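Local coordinates for lectin (PDB 6T0Q), which probably binds galactose- and N-acetylgalactosamine-containing glycans and carries bound calcium ions, as a fungal lectin related to carbohydrate-binding modules, at residues Cys225-Val230 and Asp298-Thr303; Val133-Ser136 and Ser140-Phe143; Ile72-Ala75 and Thr81-Val84. All blocks are in the same frame, centred on the assembly; numbering follows the deposited sequence.

Interaction 1 (Cys225-Val230 and Asp298-Thr303); sequences CTKVAV and DGSNET. With NAG (2-acetamido-2-deoxy-beta-D-glucopyranose), chain C.
Lys227 gives the largest share of the buried surface and reaches across to Ser300 with its ammonium group: NZ donates to Ser300 OG at 2.8 Å. The lysine side chain leaves the backbone with CG anti to the carbonyl carbon and then bends at chi3 (82°), a kink that swings CE and NZ over to the serine hydroxyl. That hydroxyl works in both directions, accepting from the lysine and donating to Asp298 OD1 at 2.6 Å, where it meets the syn lone pair. Ser300 N reaches the same oxygen, Asp298 OD1, at 2.9 Å, arriving from above the carboxylate plane, 44° out of it. Two donors thus grip OD1 and fix the rotation of the carboxylate. The pairing of Asp298 OD1 with the backbone N two residues on is an Asx turn; here it shapes the tight link between strands 287-296 and 301-305, with Gly299 at its middle, at positive phi (88°). The other carboxylate oxygen, Asp298 OD2, lies 3.8 Å from Lys227 CE and 4.5 Å from Lys227 NZ, beyond a salt bridge, yet close enough that the opposite charges probably attract. Water 1 extends the chain of polar groups, accepting from Lys227 NZ at 3.1 Å and donating to Glu302 OE1, which also bonds to Tyr296 OH; the Tyr296 ring makes a cation-pi contact with Lys227. A second water accepts from Val228 N and, weakly, from Asp298 N, joining the two backbones where no direct bond does. Beyond the serine, Asn301, whose CB points away from 225-230, carries an N-linked sugar, ND2 being bonded covalently to C1 of the N-acetylglucosamine. At the start of 225-230, Cys225 forms a disulfide with Cys225 of the second subunit.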
loop_
_atom_site.group_PDB
_atom_site.type_symbol
_atom_site.label_atom_id
_atom_site.label_comp_id
_atom_site.label_asym_id
_atom_site.label_seq_id
_atom_site.Cartn_x
_atom_site.Cartn_y
_atom_site.Cartn_z
ATOM N N CYS A 225 -4.812 0.945 1.760
ATOM C CA CYS A 225 -4.645 -0.505 1.855
ATOM C C CYS A 225 -5.870 -1.231 2.406
ATOM O O CYS A 225 -5.896 -2.461 2.361
ATOM C CB CYS A 225 -3.409 -0.862 2.698
ATOM S SG CYS A 225 -3.295 -0.092 4.335
ATOM N N THR A 226 -6.890 -0.527 2.894
ATOM C CA THR A 226 -8.101 -1.185 3.373
ATOM C C THR A 226 -9.281 -1.066 2.407
ATOM O O THR A 226 -10.398 -1.456 2.760
ATOM C CB THR A 226 -8.510 -0.618 4.728
ATOM O OG1 THR A 226 -8.979 0.724 4.545
ATOM C CG2 THR A 226 -7.317 -0.614 5.682
ATOM N N LYS A 227 -9.076 -0.517 1.216
ATOM C CA LYS A 227 -10.129 -0.390 0.211
ATOM C C LYS A 227 -9.693 -1.098 -1.066
ATOM O O LYS A 227 -8.577 -1.610 -1.162
ATOM C CB LYS A 227 -10.448 1.089 -0.067
ATOM C CG LYS A 227 -10.863 1.879 1.173
ATOM C CD LYS A 227 -11.044 3.369 0.879
ATOM C CE LYS A 227 -12.400 3.658 0.267
ATOM N NZ LYS A 227 -12.605 5.134 0.107
ATOM N N VAL A 228 -10.580 -1.105 -2.061
ATOM C CA VAL A 228 -10.327 -1.750 -3.347
ATOM C C VAL A 228 -10.586 -0.702 -4.424
ATOM O O VAL A 228 -11.744 -0.351 -4.687
ATOM C CB VAL A 228 -11.202 -2.996 -3.564
ATOM C CG1 VAL A 228 -11.037 -3.534 -4.978
ATOM C CG2 VAL A 228 -10.855 -4.095 -2.530
ATOM N N ALA A 229 -9.514 -0.185 -5.021
ATOM C CA ALA A 229 -9.616 0.792 -6.090
ATOM C C ALA A 229 -9.966 0.094 -7.394
ATOM O O ALA A 229 -9.603 -1.065 -7.615
ATOM C CB ALA A 229 -8.301 1.554 -6.245
ATOM N N VAL A 230 -10.678 0.807 -8.264
ATOM C CA VAL A 230 -11.230 0.190 -9.467
ATOM C C VAL A 230 -10.783 0.926 -10.728
ATOM O O VAL A 230 -10.009 0.383 -11.525
ATOM C CB VAL A 230 -12.765 0.123 -9.376
ATOM C CG1 VAL A 230 -13.348 -0.448 -10.663
ATOM C CG2 VAL A 230 -13.187 -0.738 -8.170
ATOM N N ASP A 298 -16.628 0.024 -2.858
ATOM C CA ASP A 298 -17.743 0.292 -1.955
ATOM C C ASP A 298 -18.587 1.482 -2.405
ATOM O O ASP A 298 -19.426 1.960 -1.635
ATOM C CB ASP A 298 -17.236 0.522 -0.523
ATOM C CG ASP A 298 -16.340 1.761 -0.405
ATOM O OD1 ASP A 298 -16.101 2.445 -1.430
ATOM O OD2 ASP A 298 -15.867 2.051 0.717
ATOM N N GLY A 299 -18.381 1.978 -3.624
ATOM C CA GLY A 299 -19.127 3.116 -4.116
ATOM C C GLY A 299 -18.533 4.469 -3.786
ATOM O O GLY A 299 -18.996 5.477 -4.338
ATOM N N SER A 300 -17.533 4.533 -2.906
ATOM C CA SER A 300 -16.879 5.796 -2.593
ATOM C C SER A 300 -15.875 6.159 -3.682
ATOM O O SER A 300 -15.633 5.401 -4.627
ATOM C CB SER A 300 -16.176 5.728 -1.236
ATOM O OG SER A 300 -15.071 4.833 -1.276
ATOM N N ASN A 301 -15.264 7.332 -3.534
ATOM C CA ASN A 301 -14.267 7.804 -4.480
ATOM C C ASN A 301 -13.310 8.724 -3.739
ATOM O O ASN A 301 -13.549 9.122 -2.594
ATOM C CB ASN A 301 -14.923 8.551 -5.655
ATOM C CG ASN A 301 -15.595 9.837 -5.199
ATOM O OD1 ASN A 301 -14.923 10.814 -4.874
ATOM N ND2 ASN A 301 -16.919 9.844 -5.163
ATOM N N GLU A 302 -12.226 9.085 -4.409
ATOM C CA GLU A 302 -11.416 10.170 -3.889
ATOM C C GLU A 302 -10.793 10.920 -5.051
ATOM O O GLU A 302 -10.518 10.347 -6.109
ATOM C CB GLU A 302 -10.344 9.672 -2.909
ATOM C CG GLU A 302 -9.069 9.174 -3.527
ATOM C CD GLU A 302 -8.047 8.789 -2.459
ATOM O OE1 GLU A 302 -8.139 7.665 -1.927
ATOM O OE2 GLU A 302 -7.166 9.615 -2.141
ATOM N N THR A 303 -10.580 12.212 -4.833
ATOM C CA THR A 303 -9.969 13.098 -5.806
ATOM C C THR A 303 -8.574 13.481 -5.335
ATOM O O THR A 303 -8.357 13.752 -4.151
ATOM C CB THR A 303 -10.827 14.349 -6.017
ATOM O OG1 THR A 303 -12.056 13.968 -6.639
ATOM C CG2 THR A 303 -10.105 15.383 -6.901
HETATM C C1 NAG C . -17.616 11.020 -4.693
HETATM C C2 NAG C . -18.697 11.601 -5.617
HETATM C C3 NAG C . -19.475 12.731 -4.904
HETATM C C4 NAG C . -19.920 12.336 -3.498
HETATM C C5 NAG C . -18.752 11.742 -2.715
HETATM C C6 NAG C . -19.162 11.185 -1.366
HETATM C C7 NAG C . -18.331 11.630 -8.069
HETATM C C8 NAG C . -17.643 12.340 -9.196
HETATM N N2 NAG C . -18.097 12.116 -6.840
HETATM O O3 NAG C . -20.622 13.087 -5.669
HETATM O O4 NAG C . -20.582 13.329 -2.807
HETATM O O5 NAG C . -18.196 10.647 -3.455
HETATM O O6 NAG C . -20.123 10.146 -1.500
HETATM O O7 NAG C . -19.052 10.673 -8.261
HETATM O O HOH W 1 -10.283 7.141 -0.154
HETATM O O HOH W 2 -13.428 -0.435 -1.680
#

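Interaction 2 (Val133-Ser136 and Ser140-Phe143); sequences VHFS and SETF
Val133 and Glu141 face each other as an antiparallel hydrogen-bonded pair, and both backbone bonds of this contact are theirs. Val133 N donates to Glu141 O at 2.9 Å, with the donor tilted 30° from the carbonyl plane, while Glu141 N returns a bond to Val133 O at 3.0 Å. One step on, His134 and Ser140 form a non-hydrogen-bonded pair. Here Ser140 CA makes a CA-H...O contact with Val133 O at 3.1 Å, so this carbonyl is met by both an N-H and a C-H. Strands 126-135 and 140-144, antiparallel neighbours joined by a short turn, form a beta hairpin; the two short segments run at 155° to one another.

Apolar contacts gather on the face that carries Val133 and Glu141. Val133 CG2 meets the Phe143 ring at CD1, 3.8 Å away, and its other methyl, CG1, covers one face of the Phe135 ring, offset toward the rim. The Phe135 side chain, with CG anti to the carbonyl carbon (chi1 -61°), runs back along the hairpin until CE2 comes within 3.7 Å of Glu141 CB, which sits at the ring edge, in its plane. Phe135 CZ approaches Phe143 CE1 more loosely, at 4.5 Å. On the opposite face, His134 ND1 lies 3.6 Å from Ser140 CB; the hydroxyl of that serine, OG, is hydrogen-bonded to Gln26.

The hairpin forms one margin of a four-stranded antiparallel sheet, in which strand 140-144 is the outermost within this chain. On its inner side strand 126-135 pairs with strand 67-76: the backbone of His134 bonds to Val68 and Cys69, and Val133 and Phe135 both touch Ser67. Lys65 makes a cation-pi contact with the Phe135 ring, and Pro62 packs on Phe135 and Glu141.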
loop_
_atom_site.group_PDB
_atom_site.type_symbol
_atom_site.label_atom_id
_atom_site.label_comp_id
_atom_site.label_asym_id
_atom_site.label_seq_id
_atom_site.Cartn_x
_atom_site.Cartn_y
_atom_site.Cartn_z
ATOM N N VAL A 133 -21.279 2.542 -19.226
ATOM C CA VAL A 133 -20.665 1.437 -18.495
ATOM C C VAL A 133 -19.449 0.950 -19.271
ATOM O O VAL A 133 -19.537 0.691 -20.473
ATOM C CB VAL A 133 -21.671 0.289 -18.290
ATOM C CG1 VAL A 133 -20.968 -0.956 -17.726
ATOM C CG2 VAL A 133 -22.819 0.720 -17.383
ATOM N N HIS A 134 -18.320 0.803 -18.586
ATOM C CA HIS A 134 -17.122 0.215 -19.170
ATOM C C HIS A 134 -16.991 -1.224 -18.695
ATOM O O HIS A 134 -17.156 -1.502 -17.502
ATOM C CB HIS A 134 -15.892 1.031 -18.794
ATOM C CG HIS A 134 -16.008 2.464 -19.195
ATOM N ND1 HIS A 134 -15.787 2.890 -20.487
ATOM C CD2 HIS A 134 -16.386 3.559 -18.494
ATOM C CE1 HIS A 134 -15.992 4.193 -20.557
ATOM N NE2 HIS A 134 -16.358 4.624 -19.362
ATOM N N PHE A 135 -16.716 -2.132 -19.631
ATOM C CA PHE A 135 -16.661 -3.562 -19.365
ATOM C C PHE A 135 -15.214 -4.051 -19.277
ATOM O O PHE A 135 -14.272 -3.368 -19.686
ATOM C CB PHE A 135 -17.422 -4.329 -20.449
ATOM C CG PHE A 135 -18.883 -3.972 -20.528
ATOM C CD1 PHE A 135 -19.776 -4.433 -19.568
ATOM C CD2 PHE A 135 -19.365 -3.179 -21.558
ATOM C CE1 PHE A 135 -21.117 -4.108 -19.630
ATOM C CE2 PHE A 135 -20.716 -2.853 -21.630
ATOM C CZ PHE A 135 -21.587 -3.312 -20.666
ATOM N N SER A 136 -15.050 -5.263 -18.738
ATOM C CA SER A 136 -13.718 -5.808 -18.479
ATOM C C SER A 136 -12.894 -6.009 -19.748
ATOM O O SER A 136 -11.662 -6.042 -19.668
ATOM C CB SER A 136 -13.841 -7.138 -17.730
ATOM O OG SER A 136 -14.739 -8.004 -18.398
ATOM N N SER A 140 -17.630 -0.669 -24.127
ATOM C CA SER A 140 -18.493 0.154 -23.290
ATOM C C SER A 140 -19.879 0.224 -23.918
ATOM O O SER A 140 -20.053 -0.060 -25.105
ATOM C CB SER A 140 -17.906 1.555 -23.112
ATOM O OG SER A 140 -17.745 2.168 -24.374
ATOM N N GLU A 141 -20.870 0.593 -23.103
ATOM C CA GLU A 141 -22.244 0.725 -23.586
ATOM C C GLU A 141 -22.993 1.731 -22.721
ATOM O O GLU A 141 -22.824 1.749 -21.496
ATOM C CB GLU A 141 -22.988 -0.619 -23.577
ATOM C CG GLU A 141 -24.473 -0.506 -23.978
ATOM C CD GLU A 141 -25.161 -1.863 -24.109
ATOM O OE1 GLU A 141 -24.465 -2.897 -24.016
ATOM O OE2 GLU A 141 -26.396 -1.888 -24.308
ATOM N N THR A 142 -23.818 2.565 -23.361
ATOM C CA THR A 142 -24.563 3.620 -22.669
ATOM C C THR A 142 -25.969 3.129 -22.350
ATOM O O THR A 142 -26.630 2.529 -23.204
ATOM C CB THR A 142 -24.647 4.898 -23.509
ATOM O OG1 THR A 142 -23.331 5.280 -23.918
ATOM C CG2 THR A 142 -25.258 6.068 -22.685
ATOM N N PHE A 143 -26.414 3.380 -21.123
ATOM C CA PHE A 143 -27.776 3.094 -20.692
ATOM C C PHE A 143 -28.408 4.405 -20.240
ATOM O O PHE A 143 -27.716 5.275 -19.714
ATOM C CB PHE A 143 -27.783 2.051 -19.564
ATOM C CG PHE A 143 -27.132 0.741 -19.957
ATOM C CD1 PHE A 143 -25.763 0.563 -19.830
ATOM C CD2 PHE A 143 -27.893 -0.298 -20.479
ATOM C CE1 PHE A 143 -25.165 -0.639 -20.204
ATOM C CE2 PHE A 143 -27.306 -1.502 -20.844
ATOM C CZ PHE A 143 -25.942 -1.671 -20.711
#

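Interaction 3 (Ile72-Ala75 and Thr81-Val84); sequences IVVA and TFYV
Ile72 opens the contact by setting two of its branches against the Phe82 ring. Its CG2 methyl lies 3.8 Å from Phe82 CE2 and equally near CZ, while Ile72 CD1 reaches Phe82 CE1, also at 3.8 Å. Both branches lie on one side of the ring, obliquely over its CE1-CZ-CE2 end, the two side chains coming from opposite directions. Beyond the ring, Ile72 CD1 approaches Val84 CG2 more loosely at 4.4 Å, and this valine methyl itself sits at the edge of Phe82, in the ring plane. Val73 points the other way, onto Leu30 and Ala353. Val74 turns inward again and slides past Phe82 in the opposite direction, with CG2 4.1 Å from Phe82 CD2, near the ring plane. Phe82 can lie between Ile72 and Val74 because its CG stands anti to the backbone N (chi1 -157°), which extends the ring across toward strand 67-76. No backbone bond joins 72-75 to 81-84: their axes are 9.4 Å apart at closest, and the strands belong to two different antiparallel sheets packed face to face, as in a beta sandwich. Leu101 from strand 98-104 and Phe112 and Ile114 from strand 109-118 also touch Phe82, supplying further core side chains from both sheets. With only carbon atoms meeting across it and all four contacting residues buried, the contact has no directional bond to set its register; its cohesion rests on the hydrophobic effect and on the fit of aliphatic branches to the phenylalanine ring.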
loop_
_atom_site.group_PDB
_atom_site.type_symbol
_atom_site.label_atom_id
_atom_site.label_comp_id
_atom_site.label_asym_id
_atom_site.label_seq_id
_atom_site.Cartn_x
_atom_site.Cartn_y
_atom_site.Cartn_z
ATOM N N ILE A 72 -21.226 8.750 -15.390
ATOM C CA ILE A 72 -22.640 9.115 -15.312
ATOM C C ILE A 72 -22.786 10.613 -15.534
ATOM O O ILE A 72 -22.001 11.405 -14.998
ATOM C CB ILE A 72 -23.239 8.699 -13.951
ATOM C CG1 ILE A 72 -23.200 7.168 -13.806
ATOM C CG2 ILE A 72 -24.672 9.243 -13.774
ATOM C CD1 ILE A 72 -23.333 6.680 -12.367
ATOM N N VAL A 73 -23.786 11.007 -16.326
ATOM C CA VAL A 73 -24.209 12.405 -16.409
ATOM C C VAL A 73 -25.697 12.448 -16.101
ATOM O O VAL A 73 -26.473 11.697 -16.703
ATOM C CB VAL A 73 -23.922 13.035 -17.786
ATOM C CG1 VAL A 73 -24.483 14.472 -17.829
ATOM C CG2 VAL A 73 -22.404 13.047 -18.077
ATOM N N VAL A 74 -26.097 13.321 -15.172
ATOM C CA VAL A 74 -27.484 13.364 -14.712
ATOM C C VAL A 74 -27.944 14.818 -14.639
ATOM O O VAL A 74 -27.165 15.714 -14.294
ATOM C CB VAL A 74 -27.654 12.636 -13.355
ATOM C CG1 VAL A 74 -26.710 13.208 -12.292
ATOM C CG2 VAL A 74 -29.112 12.696 -12.887
ATOM N N ALA A 75 -29.204 15.054 -15.006
ATOM C CA ALA A 75 -29.813 16.374 -14.936
ATOM C C ALA A 75 -31.215 16.225 -14.368
ATOM O O ALA A 75 -31.825 15.156 -14.459
ATOM C CB ALA A 75 -29.874 17.043 -16.314
ATOM N N THR A 81 -31.141 12.971 -6.207
ATOM C CA THR A 81 -30.133 12.207 -5.479
ATOM C C THR A 81 -29.926 10.893 -6.214
ATOM O O THR A 81 -30.898 10.196 -6.510
ATOM C CB THR A 81 -30.572 11.936 -4.033
ATOM O OG1 THR A 81 -30.936 13.175 -3.419
ATOM C CG2 THR A 81 -29.436 11.292 -3.235
ATOM N N PHE A 82 -28.671 10.552 -6.496
ATOM C CA PHE A 82 -28.331 9.410 -7.337
ATOM C C PHE A 82 -27.701 8.311 -6.485
ATOM O O PHE A 82 -26.735 8.569 -5.755
ATOM C CB PHE A 82 -27.355 9.838 -8.440
ATOM C CG PHE A 82 -27.356 8.939 -9.646
ATOM C CD1 PHE A 82 -26.790 7.673 -9.594
ATOM C CD2 PHE A 82 -27.900 9.379 -10.853
ATOM C CE1 PHE A 82 -26.789 6.846 -10.724
ATOM C CE2 PHE A 82 -27.901 8.562 -11.980
ATOM C CZ PHE A 82 -27.352 7.298 -11.919
ATOM N N TYR A 83 -28.231 7.090 -6.601
ATOM C CA TYR A 83 -27.750 5.935 -5.847
ATOM C C TYR A 83 -27.299 4.828 -6.791
ATOM O O TYR A 83 -27.919 4.598 -7.835
ATOM C CB TYR A 83 -28.833 5.364 -4.940
ATOM C CG TYR A 83 -29.395 6.316 -3.912
ATOM C CD1 TYR A 83 -30.484 7.126 -4.212
ATOM C CD2 TYR A 83 -28.867 6.370 -2.630
ATOM C CE1 TYR A 83 -31.020 7.981 -3.273
ATOM C CE2 TYR A 83 -29.401 7.225 -1.674
ATOM C CZ TYR A 83 -30.478 8.021 -2.006
ATOM O OH TYR A 83 -31.014 8.873 -1.078
ATOM N N VAL A 84 -26.246 4.108 -6.404
ATOM C CA VAL A 84 -25.800 2.943 -7.161
ATOM C C VAL A 84 -25.621 1.781 -6.193
ATOM O O VAL A 84 -24.805 1.859 -5.266
ATOM C CB VAL A 84 -24.506 3.217 -7.941
ATOM C CG1 VAL A 84 -24.071 1.953 -8.686
ATOM C CG2 VAL A 84 -24.732 4.376 -8.944
#

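From the N terminus the three contacts follow in series, neither nesting nor crossing. Interaction 3 comes first, closing a short loop between strands 67-76 and 79-84 and joining two facing sheets. Interaction 2 closes a tight hairpin turn further on, in a sheet shared with interaction 3: strands 67-76 and 126-135 are neighbours there, and the contact centres lie about 16 Å apart. Interaction 1 spans the longest interval, 67 residues rich in strand, and links the loops that lead into strands 229-239 and 301-305, which flank strand 287-296 in another sheet. The sugar on Asn301 also hydrogen-bonds to Ile89 and Phe102, connecting this later part of the chain to the earlier one.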